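Local coordinates for carbon monoxide dehydrogenase (Thermococcus sp. AM4, PDB 6T7J), which catalyses the reversible oxidation of carbon monoxide to carbon dioxide, probably passing electrons to ferredoxin, and is captured here with a broken, nickel-free active-site cluster, at residues H267-I272 and S557-S562; A98-H103 and L224-S229; A104-E109 and V339-I344; M233-S238 and D524-L529. All blocks are in the same frame, centred on the assembly; numbering follows the deposited sequence.

Contact 1 (H267-I272 and S557-S562); sequences HGHNPI and SEKAVS. With MSK (Broken Fe4S4 cluster), chain F.
His269 and Lys559 reach toward each other from opposite directions and meet beside the broken iron-sulfur cluster. Metal coordination comes first: His269 NE2 binds iron atom FE1 at 2.2 Å, and Cys305 joins it as a cluster ligand. Imidazole suits the task because a ring nitrogen at the end of a short, flat side chain can bind iron directly. Next come the close polar approaches. Lys559 NZ lies 2.9 Å from His269 NE2, oblique to the ring, but this nitrogen is already engaged by the iron and the pair is not a hydrogen bond; NZ instead hydrogen-bonds to Gln342 OE1. A bend at chi3 (-62°) in the otherwise extended lysine chain brings NZ to 3.7 Å from cluster sulfur S3. The histidine loop leaves strand 261-268, the first strand of a parallel sheet in 3-2-1-4-5-6 order, at its C-terminal end, the classic ligand site of a Rossmann-like domain. Helix capping follows. Ser557 is the N-cap of helix 558-569: its OG accepts from Ala560 N at 2.9 Å, and the same OG lies 3.6 Å from S3. Asn270 caps helix 271-281 through a weak bond from Ile272 N to its OD1. Between subunits, Glu558 makes a salt bridge to Arg91 of the second subunit.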
loop_
_atom_site.group_PDB
_atom_site.type_symbol
_atom_site.label_atom_id
_atom_site.label_comp_id
_atom_site.label_asym_id
_atom_site.label_seq_id
_atom_site.Cartn_x
_atom_site.Cartn_y
_atom_site.Cartn_z
ATOM N N HIS A 267 -19.796 -8.165 -14.629
ATOM C CA HIS A 267 -19.416 -6.907 -14.002
ATOM C C HIS A 267 -18.047 -7.075 -13.359
ATOM O O HIS A 267 -17.792 -8.084 -12.698
ATOM C CB HIS A 267 -20.471 -6.502 -12.964
ATOM C CG HIS A 267 -20.192 -5.205 -12.272
ATOM N ND1 HIS A 267 -19.371 -4.234 -12.804
ATOM C CD2 HIS A 267 -20.640 -4.715 -11.092
ATOM C CE1 HIS A 267 -19.321 -3.204 -11.977
ATOM N NE2 HIS A 267 -20.082 -3.472 -10.930
ATOM N N GLY A 268 -17.163 -6.104 -13.566
ATOM C CA GLY A 268 -15.826 -6.215 -13.019
ATOM C C GLY A 268 -14.733 -5.741 -13.954
ATOM O O GLY A 268 -14.854 -4.662 -14.542
ATOM N N HIS A 269 -13.665 -6.528 -14.115
ATOM C CA HIS A 269 -12.499 -6.017 -14.828
ATOM C C HIS A 269 -11.715 -7.066 -15.616
ATOM O O HIS A 269 -11.271 -6.786 -16.733
ATOM C CB HIS A 269 -11.565 -5.317 -13.839
ATOM C CG HIS A 269 -11.933 -3.889 -13.584
ATOM N ND1 HIS A 269 -13.016 -3.525 -12.812
ATOM C CD2 HIS A 269 -11.372 -2.733 -14.013
ATOM C CE1 HIS A 269 -13.104 -2.208 -12.772
ATOM N NE2 HIS A 269 -12.118 -1.703 -13.494
ATOM N N ASN A 270 -11.520 -8.262 -15.060
ATOM C CA ASN A 270 -10.647 -9.244 -15.697
ATOM C C ASN A 270 -11.421 -10.052 -16.732
ATOM O O ASN A 270 -12.404 -10.713 -16.374
ATOM C CB ASN A 270 -10.034 -10.175 -14.667
ATOM C CG ASN A 270 -8.700 -10.730 -15.118
ATOM O OD1 ASN A 270 -8.512 -11.017 -16.296
ATOM N ND2 ASN A 270 -7.763 -10.869 -14.188
ATOM N N PRO A 271 -11.011 -10.044 -18.006
ATOM C CA PRO A 271 -11.755 -10.787 -19.033
ATOM C C PRO A 271 -11.512 -12.287 -19.032
ATOM O O PRO A 271 -12.221 -13.002 -19.758
ATOM C CB PRO A 271 -11.256 -10.159 -20.341
ATOM C CG PRO A 271 -9.871 -9.715 -20.023
ATOM C CD PRO A 271 -9.898 -9.266 -18.583
ATOM N N ILE A 272 -10.547 -12.785 -18.246
ATOM C CA ILE A 272 -10.317 -14.227 -18.150
ATOM C C ILE A 272 -11.615 -14.940 -17.802
ATOM O O ILE A 272 -11.879 -16.056 -18.268
ATOM C CB ILE A 272 -9.219 -14.538 -17.109
ATOM C CG1 ILE A 272 -7.936 -13.734 -17.352
ATOM C CG2 ILE A 272 -8.905 -16.029 -17.082
ATOM C CD1 ILE A 272 -7.573 -13.497 -18.794
ATOM N N SER A 557 -12.066 6.596 -8.498
ATOM C CA SER A 557 -11.250 5.506 -7.987
ATOM C C SER A 557 -9.788 5.919 -7.844
ATOM O O SER A 557 -9.314 6.867 -8.473
ATOM C CB SER A 557 -11.353 4.287 -8.904
ATOM O OG SER A 557 -10.560 4.459 -10.067
ATOM N N GLU A 558 -9.069 5.179 -6.996
ATOM C CA GLU A 558 -7.625 5.365 -6.891
ATOM C C GLU A 558 -6.920 4.934 -8.173
ATOM O O GLU A 558 -5.855 5.473 -8.515
ATOM C CB GLU A 558 -7.092 4.595 -5.680
ATOM C CG GLU A 558 -7.586 5.139 -4.339
ATOM C CD GLU A 558 -7.470 4.131 -3.203
ATOM O OE1 GLU A 558 -6.914 4.488 -2.143
ATOM O OE2 GLU A 558 -7.935 2.983 -3.366
ATOM N N LYS A 559 -7.505 3.974 -8.897
ATOM C CA LYS A 559 -7.014 3.639 -10.230
ATOM C C LYS A 559 -7.018 4.860 -11.139
ATOM O O LYS A 559 -6.080 5.066 -11.917
ATOM C CB LYS A 559 -7.860 2.521 -10.835
ATOM C CG LYS A 559 -7.368 1.122 -10.523
ATOM C CD LYS A 559 -8.321 0.077 -11.079
ATOM C CE LYS A 559 -9.694 0.197 -10.447
ATOM N NZ LYS A 559 -10.718 -0.599 -11.176
ATOM N N ALA A 560 -8.070 5.681 -11.055
ATOM C CA ALA A 560 -8.124 6.898 -11.859
ATOM C C ALA A 560 -7.012 7.861 -11.470
ATOM O O ALA A 560 -6.458 8.559 -12.328
ATOM C CB ALA A 560 -9.489 7.569 -11.711
ATOM N N VAL A 561 -6.664 7.911 -10.182
ATOM C CA VAL A 561 -5.565 8.767 -9.749
ATOM C C VAL A 561 -4.252 8.286 -10.350
ATOM O O VAL A 561 -3.453 9.086 -10.855
ATOM C CB VAL A 561 -5.497 8.823 -8.213
ATOM C CG1 VAL A 561 -4.363 9.738 -7.769
ATOM C CG2 VAL A 561 -6.826 9.290 -7.642
ATOM N N SER A 562 -4.011 6.972 -10.316
ATOM C CA SER A 562 -2.801 6.438 -10.936
ATOM C C SER A 562 -2.774 6.724 -12.435
ATOM O O SER A 562 -1.727 7.086 -12.989
ATOM C CB SER A 562 -2.691 4.935 -10.680
ATOM O OG SER A 562 -1.539 4.405 -11.311
HETATM S S1 MSK F . -14.721 0.471 -14.016
HETATM S S3 MSK F . -12.310 2.484 -12.533
HETATM S S4 MSK F . -15.625 3.291 -12.165
HETATM S S5 MSK F . -13.950 3.331 -15.184
HETATM FE FE1 MSK F . -12.641 0.006 -14.766
HETATM FE FE2 MSK F . -15.673 2.583 -14.232
HETATM FE FE3 MSK F . -13.773 4.103 -12.971
HETATM FE FE4 MSK F . -14.302 1.598 -12.089
#

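Contact 2 (A98-H103 and L224-S229); sequences AAHSDH and LADGWS
His100 and Asp226 tie together two long helices, 81-115 and 212-242, of the helix-rich N-terminal region characteristic of carbon monoxide dehydrogenases. Along 224-229, Leu224 packs on Ala569 and the small Ala225 sits close against Ile193, one turn of helix that leads into the contact. Asp226 then carries it. With CG anti to its backbone N (chi1 180°), its carboxylate reaches His100, whose ND1 donates to OD2 over 2.8 Å in a nearly straight bond (174°). OD2 receives the proton on its syn lone pair and lies in the imidazole plane, although ring and carboxylate are turned 45° from each other. Ser562 OG also bonds to OD2 and Ser231 OG to OD1: the in-plane ND1 bond restrains the rotation of the ring, and the serines hold the buried acid that receives it. The helix widens into a pi-type turn over 226-229, within which Trp228 makes a T-shaped (edge-to-face) pair with Trp183. The His100 side chain, about 6 Å from the bound cluster, also packs against Lys559, a residue of the cluster pocket. Where the ring joins the chain, His100 CB comes within 3.2 Å of Asp226 OD1.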
loop_
_atom_site.group_PDB
_atom_site.type_symbol
_atom_site.label_atom_id
_atom_site.label_comp_id
_atom_site.label_asym_id
_atom_site.label_seq_id
_atom_site.Cartn_x
_atom_site.Cartn_y
_atom_site.Cartn_z
ATOM N N ALA A 98 -1.679 -0.778 -7.652
ATOM C CA ALA A 98 -1.790 -2.144 -7.149
ATOM C C ALA A 98 -2.961 -2.883 -7.782
ATOM O O ALA A 98 -2.845 -4.067 -8.119
ATOM C CB ALA A 98 -1.932 -2.128 -5.628
ATOM N N ALA A 99 -4.104 -2.212 -7.932
ATOM C CA ALA A 99 -5.242 -2.845 -8.590
ATOM C C ALA A 99 -4.887 -3.250 -10.017
ATOM O O ALA A 99 -5.110 -4.401 -10.431
ATOM C CB ALA A 99 -6.445 -1.903 -8.575
ATOM N N HIS A 100 -4.314 -2.314 -10.782
ATOM C CA HIS A 100 -3.946 -2.641 -12.158
ATOM C C HIS A 100 -2.876 -3.726 -12.209
ATOM O O HIS A 100 -2.891 -4.576 -13.110
ATOM C CB HIS A 100 -3.484 -1.384 -12.892
ATOM C CG HIS A 100 -4.605 -0.469 -13.276
ATOM N ND1 HIS A 100 -4.460 0.900 -13.349
ATOM C CD2 HIS A 100 -5.895 -0.728 -13.599
ATOM C CE1 HIS A 100 -5.611 1.444 -13.704
ATOM N NE2 HIS A 100 -6.498 0.478 -13.862
ATOM N N SER A 101 -1.972 -3.742 -11.229
ATOM C CA SER A 101 -0.901 -4.728 -11.218
ATOM C C SER A 101 -1.424 -6.123 -10.904
ATOM O O SER A 101 -0.959 -7.103 -11.487
ATOM C CB SER A 101 0.165 -4.328 -10.207
ATOM O OG SER A 101 0.919 -5.467 -9.834
ATOM N N ASP A 102 -2.377 -6.237 -9.977
ATOM C CA ASP A 102 -2.954 -7.547 -9.682
ATOM C C ASP A 102 -3.774 -8.061 -10.862
ATOM O O ASP A 102 -3.758 -9.264 -11.163
ATOM C CB ASP A 102 -3.807 -7.473 -8.417
ATOM C CG ASP A 102 -3.161 -8.179 -7.235
ATOM O OD1 ASP A 102 -1.995 -8.611 -7.360
ATOM O OD2 ASP A 102 -3.820 -8.306 -6.181
ATOM N N HIS A 103 -4.497 -7.162 -11.536
ATOM C CA HIS A 103 -5.151 -7.513 -12.797
ATOM C C HIS A 103 -4.144 -8.104 -13.788
ATOM O O HIS A 103 -4.327 -9.219 -14.317
ATOM C CB HIS A 103 -5.821 -6.252 -13.355
ATOM C CG HIS A 103 -6.672 -6.476 -14.567
ATOM N ND1 HIS A 103 -6.676 -7.653 -15.281
ATOM C CD2 HIS A 103 -7.543 -5.651 -15.197
ATOM C CE1 HIS A 103 -7.516 -7.548 -16.296
ATOM N NE2 HIS A 103 -8.055 -6.343 -16.267
ATOM N N LEU A 224 4.119 5.412 -13.384
ATOM C CA LEU A 224 4.777 4.933 -14.596
ATOM C C LEU A 224 4.909 3.416 -14.583
ATOM O O LEU A 224 4.737 2.765 -15.620
ATOM C CB LEU A 224 6.143 5.597 -14.751
ATOM C CG LEU A 224 6.107 7.076 -15.138
ATOM C CD1 LEU A 224 7.518 7.640 -15.274
ATOM C CD2 LEU A 224 5.314 7.273 -16.420
ATOM N N ALA A 225 5.218 2.837 -13.417
ATOM C CA ALA A 225 5.198 1.381 -13.294
ATOM C C ALA A 225 3.830 0.811 -13.646
ATOM O O ALA A 225 3.736 -0.293 -14.192
ATOM C CB ALA A 225 5.598 0.959 -11.879
ATOM N N ASP A 226 2.760 1.544 -13.335
ATOM C CA ASP A 226 1.425 1.100 -13.730
ATOM C C ASP A 226 1.234 1.201 -15.242
ATOM O O ASP A 226 1.019 0.193 -15.925
ATOM C CB ASP A 226 0.356 1.918 -12.996
ATOM C CG ASP A 226 -1.072 1.509 -13.370
ATOM O OD1 ASP A 226 -1.258 0.549 -14.149
ATOM O OD2 ASP A 226 -2.021 2.153 -12.871
ATOM N N GLY A 227 1.309 2.420 -15.780
ATOM C CA GLY A 227 0.826 2.657 -17.132
ATOM C C GLY A 227 1.677 1.996 -18.200
ATOM O O GLY A 227 1.154 1.359 -19.118
ATOM N N TRP A 228 2.994 2.144 -18.100
ATOM C CA TRP A 228 3.905 1.658 -19.127
ATOM C C TRP A 228 4.377 0.228 -18.884
ATOM O O TRP A 228 5.282 -0.239 -19.584
ATOM C CB TRP A 228 5.109 2.596 -19.238
ATOM C CG TRP A 228 4.804 3.848 -20.001
ATOM C CD1 TRP A 228 4.537 5.080 -19.481
ATOM C CD2 TRP A 228 4.723 3.985 -21.424
ATOM N NE1 TRP A 228 4.298 5.979 -20.493
ATOM C CE2 TRP A 228 4.406 5.331 -21.696
ATOM C CE3 TRP A 228 4.892 3.103 -22.495
ATOM C CZ2 TRP A 228 4.253 5.815 -22.994
ATOM C CZ3 TRP A 228 4.737 3.584 -23.784
ATOM C CH2 TRP A 228 4.422 4.928 -24.022
ATOM N N SER A 229 3.786 -0.480 -17.923
ATOM C CA SER A 229 4.196 -1.852 -17.653
ATOM C C SER A 229 3.008 -2.716 -17.254
ATOM O O SER A 229 2.565 -3.563 -18.037
ATOM C CB SER A 229 5.267 -1.885 -16.562
ATOM O OG SER A 229 5.667 -3.214 -16.283
#

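Contact 3 (A104-E109 and V339-I344); sequences ARDVVE and VDYQCI. With MSK (Broken Fe4S4 cluster), chain F.
Beside the pocket of the broken cluster, Tyr341 spans from the cluster-binding loop 339-344 to Asp106 on helix 81-115. The loop follows strand 336-339, neighbour of the first strand in a Rossmann-like parallel sheet, and so belongs to the ligand-binding end of that fold. The two side chains approach from opposite directions. A chi1 of 46° sets Tyr341 CG between the backbone N and the carbonyl carbon, which sends the ring across to the helix. Tyr341 OH donates to Asp106 OD2 over 2.9 Å, meeting the oxygen on its anti side, 20° out of the carboxylate plane. OD2 lies near the plane of the phenol ring, at its edge, and the two planes are turned 32° apart. A tyrosine suits this span: it is long and stiff, and its hydroxyl can accept as well as donate, here taking a hydrogen bond from Asn270 ND2, while Asp106 OD2 also forms a salt bridge with Lys365 NZ that would offset its charge. His202 of the second subunit stacks edge-to-face on the Tyr341 ring. In the loop itself, Tyr341 N donates to Asp340 OD1. Gln342 and Cys343 both adopt positive phi, a sharp turn of the backbone toward the cluster, where Cys343 SG binds iron atom FE4 at 2.4 Å.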
loop_
_atom_site.group_PDB
_atom_site.type_symbol
_atom_site.label_atom_id
_atom_site.label_comp_id
_atom_site.label_asym_id
_atom_site.label_seq_id
_atom_site.Cartn_x
_atom_site.Cartn_y
_atom_site.Cartn_z
ATOM N N ALA A 104 -3.060 -7.364 -14.037
ATOM C CA ALA A 104 -2.023 -7.838 -14.946
ATOM C C ALA A 104 -1.424 -9.155 -14.471
ATOM O O ALA A 104 -1.083 -10.014 -15.286
ATOM C CB ALA A 104 -0.932 -6.780 -15.090
ATOM N N ARG A 105 -1.285 -9.331 -13.156
ATOM C CA ARG A 105 -0.672 -10.542 -12.619
ATOM C C ARG A 105 -1.539 -11.763 -12.881
ATOM O O ARG A 105 -1.025 -12.835 -13.223
ATOM C CB ARG A 105 -0.417 -10.379 -11.120
ATOM C CG ARG A 105 0.617 -11.337 -10.549
ATOM C CD ARG A 105 0.514 -11.417 -9.033
ATOM N NE ARG A 105 0.240 -10.117 -8.426
ATOM C CZ ARG A 105 1.177 -9.293 -7.967
ATOM N NH1 ARG A 105 0.835 -8.129 -7.431
ATOM N NH2 ARG A 105 2.457 -9.627 -8.043
ATOM N N ASP A 106 -2.856 -11.624 -12.721
ATOM C CA ASP A 106 -3.749 -12.734 -13.043
ATOM C C ASP A 106 -3.679 -13.084 -14.527
ATOM O O ASP A 106 -3.613 -14.272 -14.899
ATOM C CB ASP A 106 -5.179 -12.392 -12.630
ATOM C CG ASP A 106 -5.355 -12.362 -11.123
ATOM O OD1 ASP A 106 -4.536 -12.990 -10.418
ATOM O OD2 ASP A 106 -6.307 -11.710 -10.643
ATOM N N VAL A 107 -3.675 -12.067 -15.396
ATOM C CA VAL A 107 -3.584 -12.399 -16.818
ATOM C C VAL A 107 -2.221 -13.009 -17.149
ATOM O O VAL A 107 -2.123 -13.887 -18.015
ATOM C CB VAL A 107 -3.886 -11.175 -17.702
ATOM C CG1 VAL A 107 -3.967 -11.600 -19.162
ATOM C CG2 VAL A 107 -5.190 -10.527 -17.273
ATOM N N VAL A 108 -1.160 -12.581 -16.459
ATOM C CA VAL A 108 0.163 -13.166 -16.667
ATOM C C VAL A 108 0.165 -14.630 -16.255
ATOM O O VAL A 108 0.765 -15.477 -16.926
ATOM C CB VAL A 108 1.231 -12.368 -15.894
ATOM C CG1 VAL A 108 2.487 -13.209 -15.690
ATOM C CG2 VAL A 108 1.572 -11.085 -16.618
ATOM N N GLU A 109 -0.490 -14.946 -15.136
ATOM C CA GLU A 109 -0.589 -16.335 -14.696
ATOM C C GLU A 109 -1.269 -17.196 -15.755
ATOM O O GLU A 109 -0.774 -18.274 -16.110
ATOM C CB GLU A 109 -1.345 -16.411 -13.369
ATOM C CG GLU A 109 -0.551 -15.900 -12.173
ATOM C CD GLU A 109 -1.428 -15.591 -10.968
ATOM O OE1 GLU A 109 -2.552 -16.137 -10.888
ATOM O OE2 GLU A 109 -0.992 -14.801 -10.102
ATOM N N VAL A 339 -19.338 -11.192 -10.849
ATOM C CA VAL A 339 -18.323 -10.184 -10.580
ATOM C C VAL A 339 -17.008 -10.860 -10.216
ATOM O O VAL A 339 -16.982 -11.979 -9.695
ATOM C CB VAL A 339 -18.771 -9.212 -9.465
ATOM C CG1 VAL A 339 -20.081 -8.541 -9.851
ATOM C CG2 VAL A 339 -18.917 -9.946 -8.142
ATOM N N ASP A 340 -15.903 -10.171 -10.517
ATOM C CA ASP A 340 -14.589 -10.616 -10.068
ATOM C C ASP A 340 -14.030 -9.642 -9.034
ATOM O O ASP A 340 -14.077 -9.928 -7.834
ATOM C CB ASP A 340 -13.623 -10.793 -11.248
ATOM C CG ASP A 340 -13.700 -9.662 -12.258
ATOM O OD1 ASP A 340 -14.153 -8.559 -11.894
ATOM O OD2 ASP A 340 -13.289 -9.877 -13.420
ATOM N N TYR A 341 -13.515 -8.491 -9.468
ATOM C CA TYR A 341 -13.043 -7.493 -8.516
ATOM C C TYR A 341 -13.057 -6.109 -9.155
ATOM O O TYR A 341 -13.265 -5.957 -10.362
ATOM C CB TYR A 341 -11.645 -7.834 -7.979
ATOM C CG TYR A 341 -10.608 -8.255 -9.003
ATOM C CD1 TYR A 341 -10.352 -7.486 -10.132
ATOM C CD2 TYR A 341 -9.860 -9.412 -8.816
ATOM C CE1 TYR A 341 -9.394 -7.869 -11.055
ATOM C CE2 TYR A 341 -8.901 -9.801 -9.731
ATOM C CZ TYR A 341 -8.673 -9.027 -10.848
ATOM O OH TYR A 341 -7.719 -9.417 -11.758
ATOM N N GLN A 342 -12.840 -5.101 -8.303
ATOM C CA GLN A 342 -12.694 -3.690 -8.660
ATOM C C GLN A 342 -14.019 -3.038 -9.041
ATOM O O GLN A 342 -14.676 -3.444 -10.005
ATOM C CB GLN A 342 -11.665 -3.516 -9.781
ATOM C CG GLN A 342 -10.238 -3.786 -9.335
ATOM C CD GLN A 342 -9.258 -3.786 -10.486
ATOM O OE1 GLN A 342 -9.449 -3.080 -11.476
ATOM N NE2 GLN A 342 -8.201 -4.585 -10.366
ATOM N N CYS A 343 -14.409 -2.024 -8.261
ATOM C CA CYS A 343 -15.602 -1.206 -8.498
ATOM C C CYS A 343 -16.889 -2.026 -8.453
ATOM O O CYS A 343 -17.896 -1.652 -9.061
ATOM C CB CYS A 343 -15.503 -0.437 -9.820
ATOM S SG CYS A 343 -14.019 0.585 -9.990
ATOM N N ILE A 344 -16.871 -3.144 -7.731
ATOM C CA ILE A 344 -18.084 -3.897 -7.429
ATOM C C ILE A 344 -18.644 -3.323 -6.134
ATOM O O ILE A 344 -18.146 -3.617 -5.047
ATOM C CB ILE A 344 -17.814 -5.397 -7.304
ATOM C CG1 ILE A 344 -16.955 -5.899 -8.468
ATOM C CG2 ILE A 344 -19.129 -6.159 -7.215
ATOM C CD1 ILE A 344 -17.600 -5.729 -9.825
HETATM S S1 MSK F . -14.721 0.471 -14.016
HETATM S S3 MSK F . -12.310 2.484 -12.533
HETATM S S4 MSK F . -15.625 3.291 -12.165
HETATM S S5 MSK F . -13.950 3.331 -15.184
HETATM FE FE1 MSK F . -12.641 0.006 -14.766
HETATM FE FE2 MSK F . -15.673 2.583 -14.232
HETATM FE FE3 MSK F . -13.773 4.103 -12.971
HETATM FE FE4 MSK F . -14.302 1.598 -12.089
#

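Contact 4 (M233-S238 and D524-L529); sequences MATYLS and DCSRIL
Thr235 sets its two branches against different partners of segment 524-529: the hydroxyl against Asp524 and Ser526, the methyl against Arg527. At chi1 -66° OG1 lies beside the backbone N, while CG2 is anti to it, so one small side chain can serve polar and apolar neighbours together. OG1 donates to Asp524 OD1 at 2.7 Å, using the anti lone pair of that oxygen, and Ser526 OG stands 2.8 Å from the same OG1. Ser526 is short enough to fit here and has its main polar partner in Val523 O. CG2 rests over the centre of the Arg527 guanidinium, 3.6 Å above its plane, with NH1 at 3.7 Å; the flat face of the group accepts a methyl while NH1 and NH2 turn to acids. NH2 forms a salt bridge to Asp524 OD2 at 3.0 Å, approaching from well above the carboxylate plane (52°), and NH1 pairs with Asp239. Asp524 thus bridges threonine and arginine, just after the cluster-pocket residue Cys522. In the fold, helix 525-538 follows strand 516-518 of the second parallel sheet and packs on helix 558-569 through Leu529 and Ile528, while Leu237 and Met233 turn helix 212-242 against helices 81-115 and 146-162.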
loop_
_atom_site.group_PDB
_atom_site.type_symbol
_atom_site.label_atom_id
_atom_site.label_comp_id
_atom_site.label_asym_id
_atom_site.label_seq_id
_atom_site.Cartn_x
_atom_site.Cartn_y
_atom_site.Cartn_z
ATOM N N MET A 233 1.073 -4.526 -19.815
ATOM C CA MET A 233 1.090 -5.984 -19.875
ATOM C C MET A 233 -0.322 -6.546 -19.905
ATOM O O MET A 233 -0.608 -7.480 -20.663
ATOM C CB MET A 233 1.851 -6.556 -18.683
ATOM C CG MET A 233 3.362 -6.570 -18.829
ATOM S SD MET A 233 4.158 -7.157 -17.320
ATOM C CE MET A 233 2.734 -7.721 -16.405
ATOM N N ALA A 234 -1.213 -6.002 -19.076
ATOM C CA ALA A 234 -2.599 -6.456 -19.077
ATOM C C ALA A 234 -3.200 -6.355 -20.473
ATOM O O ALA A 234 -3.762 -7.326 -20.992
ATOM C CB ALA A 234 -3.420 -5.644 -18.074
ATOM N N THR A 235 -3.057 -5.188 -21.109
ATOM C CA THR A 235 -3.638 -4.987 -22.435
ATOM C C THR A 235 -3.003 -5.912 -23.467
ATOM O O THR A 235 -3.706 -6.584 -24.237
ATOM C CB THR A 235 -3.484 -3.524 -22.857
ATOM O OG1 THR A 235 -4.275 -2.689 -22.001
ATOM C CG2 THR A 235 -3.930 -3.332 -24.302
ATOM N N TYR A 236 -1.666 -5.961 -23.501
ATOM C CA TYR A 236 -0.978 -6.755 -24.514
ATOM C C TYR A 236 -1.301 -8.237 -24.373
ATOM O O TYR A 236 -1.547 -8.923 -25.372
ATOM C CB TYR A 236 0.530 -6.523 -24.428
ATOM C CG TYR A 236 1.078 -5.615 -25.509
ATOM C CD1 TYR A 236 1.572 -6.137 -26.697
ATOM C CD2 TYR A 236 1.106 -4.235 -25.337
ATOM C CE1 TYR A 236 2.077 -5.311 -27.688
ATOM C CE2 TYR A 236 1.609 -3.401 -26.324
ATOM C CZ TYR A 236 2.093 -3.945 -27.496
ATOM O OH TYR A 236 2.596 -3.124 -28.480
ATOM N N LEU A 237 -1.331 -8.748 -23.139
ATOM C CA LEU A 237 -1.612 -10.164 -22.939
ATOM C C LEU A 237 -3.081 -10.490 -23.171
ATOM O O LEU A 237 -3.395 -11.574 -23.674
ATOM C CB LEU A 237 -1.184 -10.592 -21.538
ATOM C CG LEU A 237 0.330 -10.661 -21.326
ATOM C CD1 LEU A 237 0.641 -11.293 -19.993
ATOM C CD2 LEU A 237 1.003 -11.429 -22.449
ATOM N N SER A 238 -3.994 -9.577 -22.823
ATOM C CA SER A 238 -5.398 -9.798 -23.150
ATOM C C SER A 238 -5.599 -9.857 -24.657
ATOM O O SER A 238 -6.392 -10.666 -25.153
ATOM C CB SER A 238 -6.262 -8.700 -22.532
ATOM O OG SER A 238 -5.887 -8.452 -21.190
ATOM N N ASP A 524 -6.730 -0.477 -20.833
ATOM C CA ASP A 524 -6.518 -0.113 -22.227
ATOM C C ASP A 524 -6.212 1.364 -22.418
ATOM O O ASP A 524 -6.013 1.787 -23.562
ATOM C CB ASP A 524 -7.733 -0.505 -23.066
ATOM C CG ASP A 524 -7.762 -1.984 -23.383
ATOM O OD1 ASP A 524 -6.858 -2.706 -22.910
ATOM O OD2 ASP A 524 -8.684 -2.425 -24.101
ATOM N N CYS A 525 -6.172 2.161 -21.345
ATOM C CA CYS A 525 -5.545 3.472 -21.458
ATOM C C CYS A 525 -4.099 3.340 -21.908
ATOM O O CYS A 525 -3.552 4.274 -22.507
ATOM C CB CYS A 525 -5.612 4.226 -20.131
ATOM S SG CYS A 525 -7.268 4.594 -19.544
ATOM N N SER A 526 -3.468 2.189 -21.634
ATOM C CA SER A 526 -2.139 1.930 -22.182
ATOM C C SER A 526 -2.131 2.107 -23.696
ATOM O O SER A 526 -1.166 2.635 -24.261
ATOM C CB SER A 526 -1.672 0.523 -21.796
ATOM O OG SER A 526 -2.609 -0.465 -22.190
ATOM N N ARG A 527 -3.216 1.695 -24.363
ATOM C CA ARG A 527 -3.348 1.918 -25.803
ATOM C C ARG A 527 -3.127 3.384 -26.149
ATOM O O ARG A 527 -2.372 3.713 -27.072
ATOM C CB ARG A 527 -4.727 1.467 -26.286
ATOM C CG ARG A 527 -5.011 -0.014 -26.137
ATOM C CD ARG A 527 -6.137 -0.430 -27.069
ATOM N NE ARG A 527 -6.885 -1.578 -26.567
ATOM C CZ ARG A 527 -6.577 -2.843 -26.834
ATOM N NH1 ARG A 527 -5.531 -3.124 -27.600
ATOM N NH2 ARG A 527 -7.313 -3.825 -26.331
ATOM N N ILE A 528 -3.786 4.280 -25.409
ATOM C CA ILE A 528 -3.590 5.714 -25.605
ATOM C C ILE A 528 -2.104 6.048 -25.558
ATOM O O ILE A 528 -1.565 6.698 -26.464
ATOM C CB ILE A 528 -4.388 6.510 -24.556
ATOM C CG1 ILE A 528 -5.874 6.530 -24.924
ATOM C CG2 ILE A 528 -3.849 7.922 -24.423
ATOM C CD1 ILE A 528 -6.766 7.131 -23.859
ATOM N N LEU A 529 -1.411 5.556 -24.525
ATOM C CA LEU A 529 0.016 5.834 -24.393
ATOM C C LEU A 529 0.799 5.323 -25.594
ATOM O O LEU A 529 1.798 5.937 -25.988
ATOM C CB LEU A 529 0.559 5.214 -23.105
ATOM C CG LEU A 529 0.143 5.893 -21.800
ATOM C CD1 LEU A 529 0.958 5.351 -20.635
ATOM C CD2 LEU A 529 0.286 7.403 -21.905
#

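How the contacts relate
Contacts 1, 2 and 4 are wholly buried, and contact 3, with a partly exposed aspartate, is the nearest to a surface contact. Contacts 1 and 3 lie on the cluster and each supplies an iron ligand; contact 3 adds a phenol-carboxylate hydrogen bond, whereas contact 1 has a close nitrogen-nitrogen approach without one. Side-chain hydrogen bonds join these two, and the Ser562-Asp226 bond ties contact 1 to contact 2. Contacts 2 and 4 are all-protein: a histidine-carboxylate bond and a threonine-centred polar group. Helix 81-115 serves contacts 2 and 3, helix 212-242 contacts 2 and 4, and valines of contact 3 pack on Leu237 of contact 4. The second subunit touches all but contact 4.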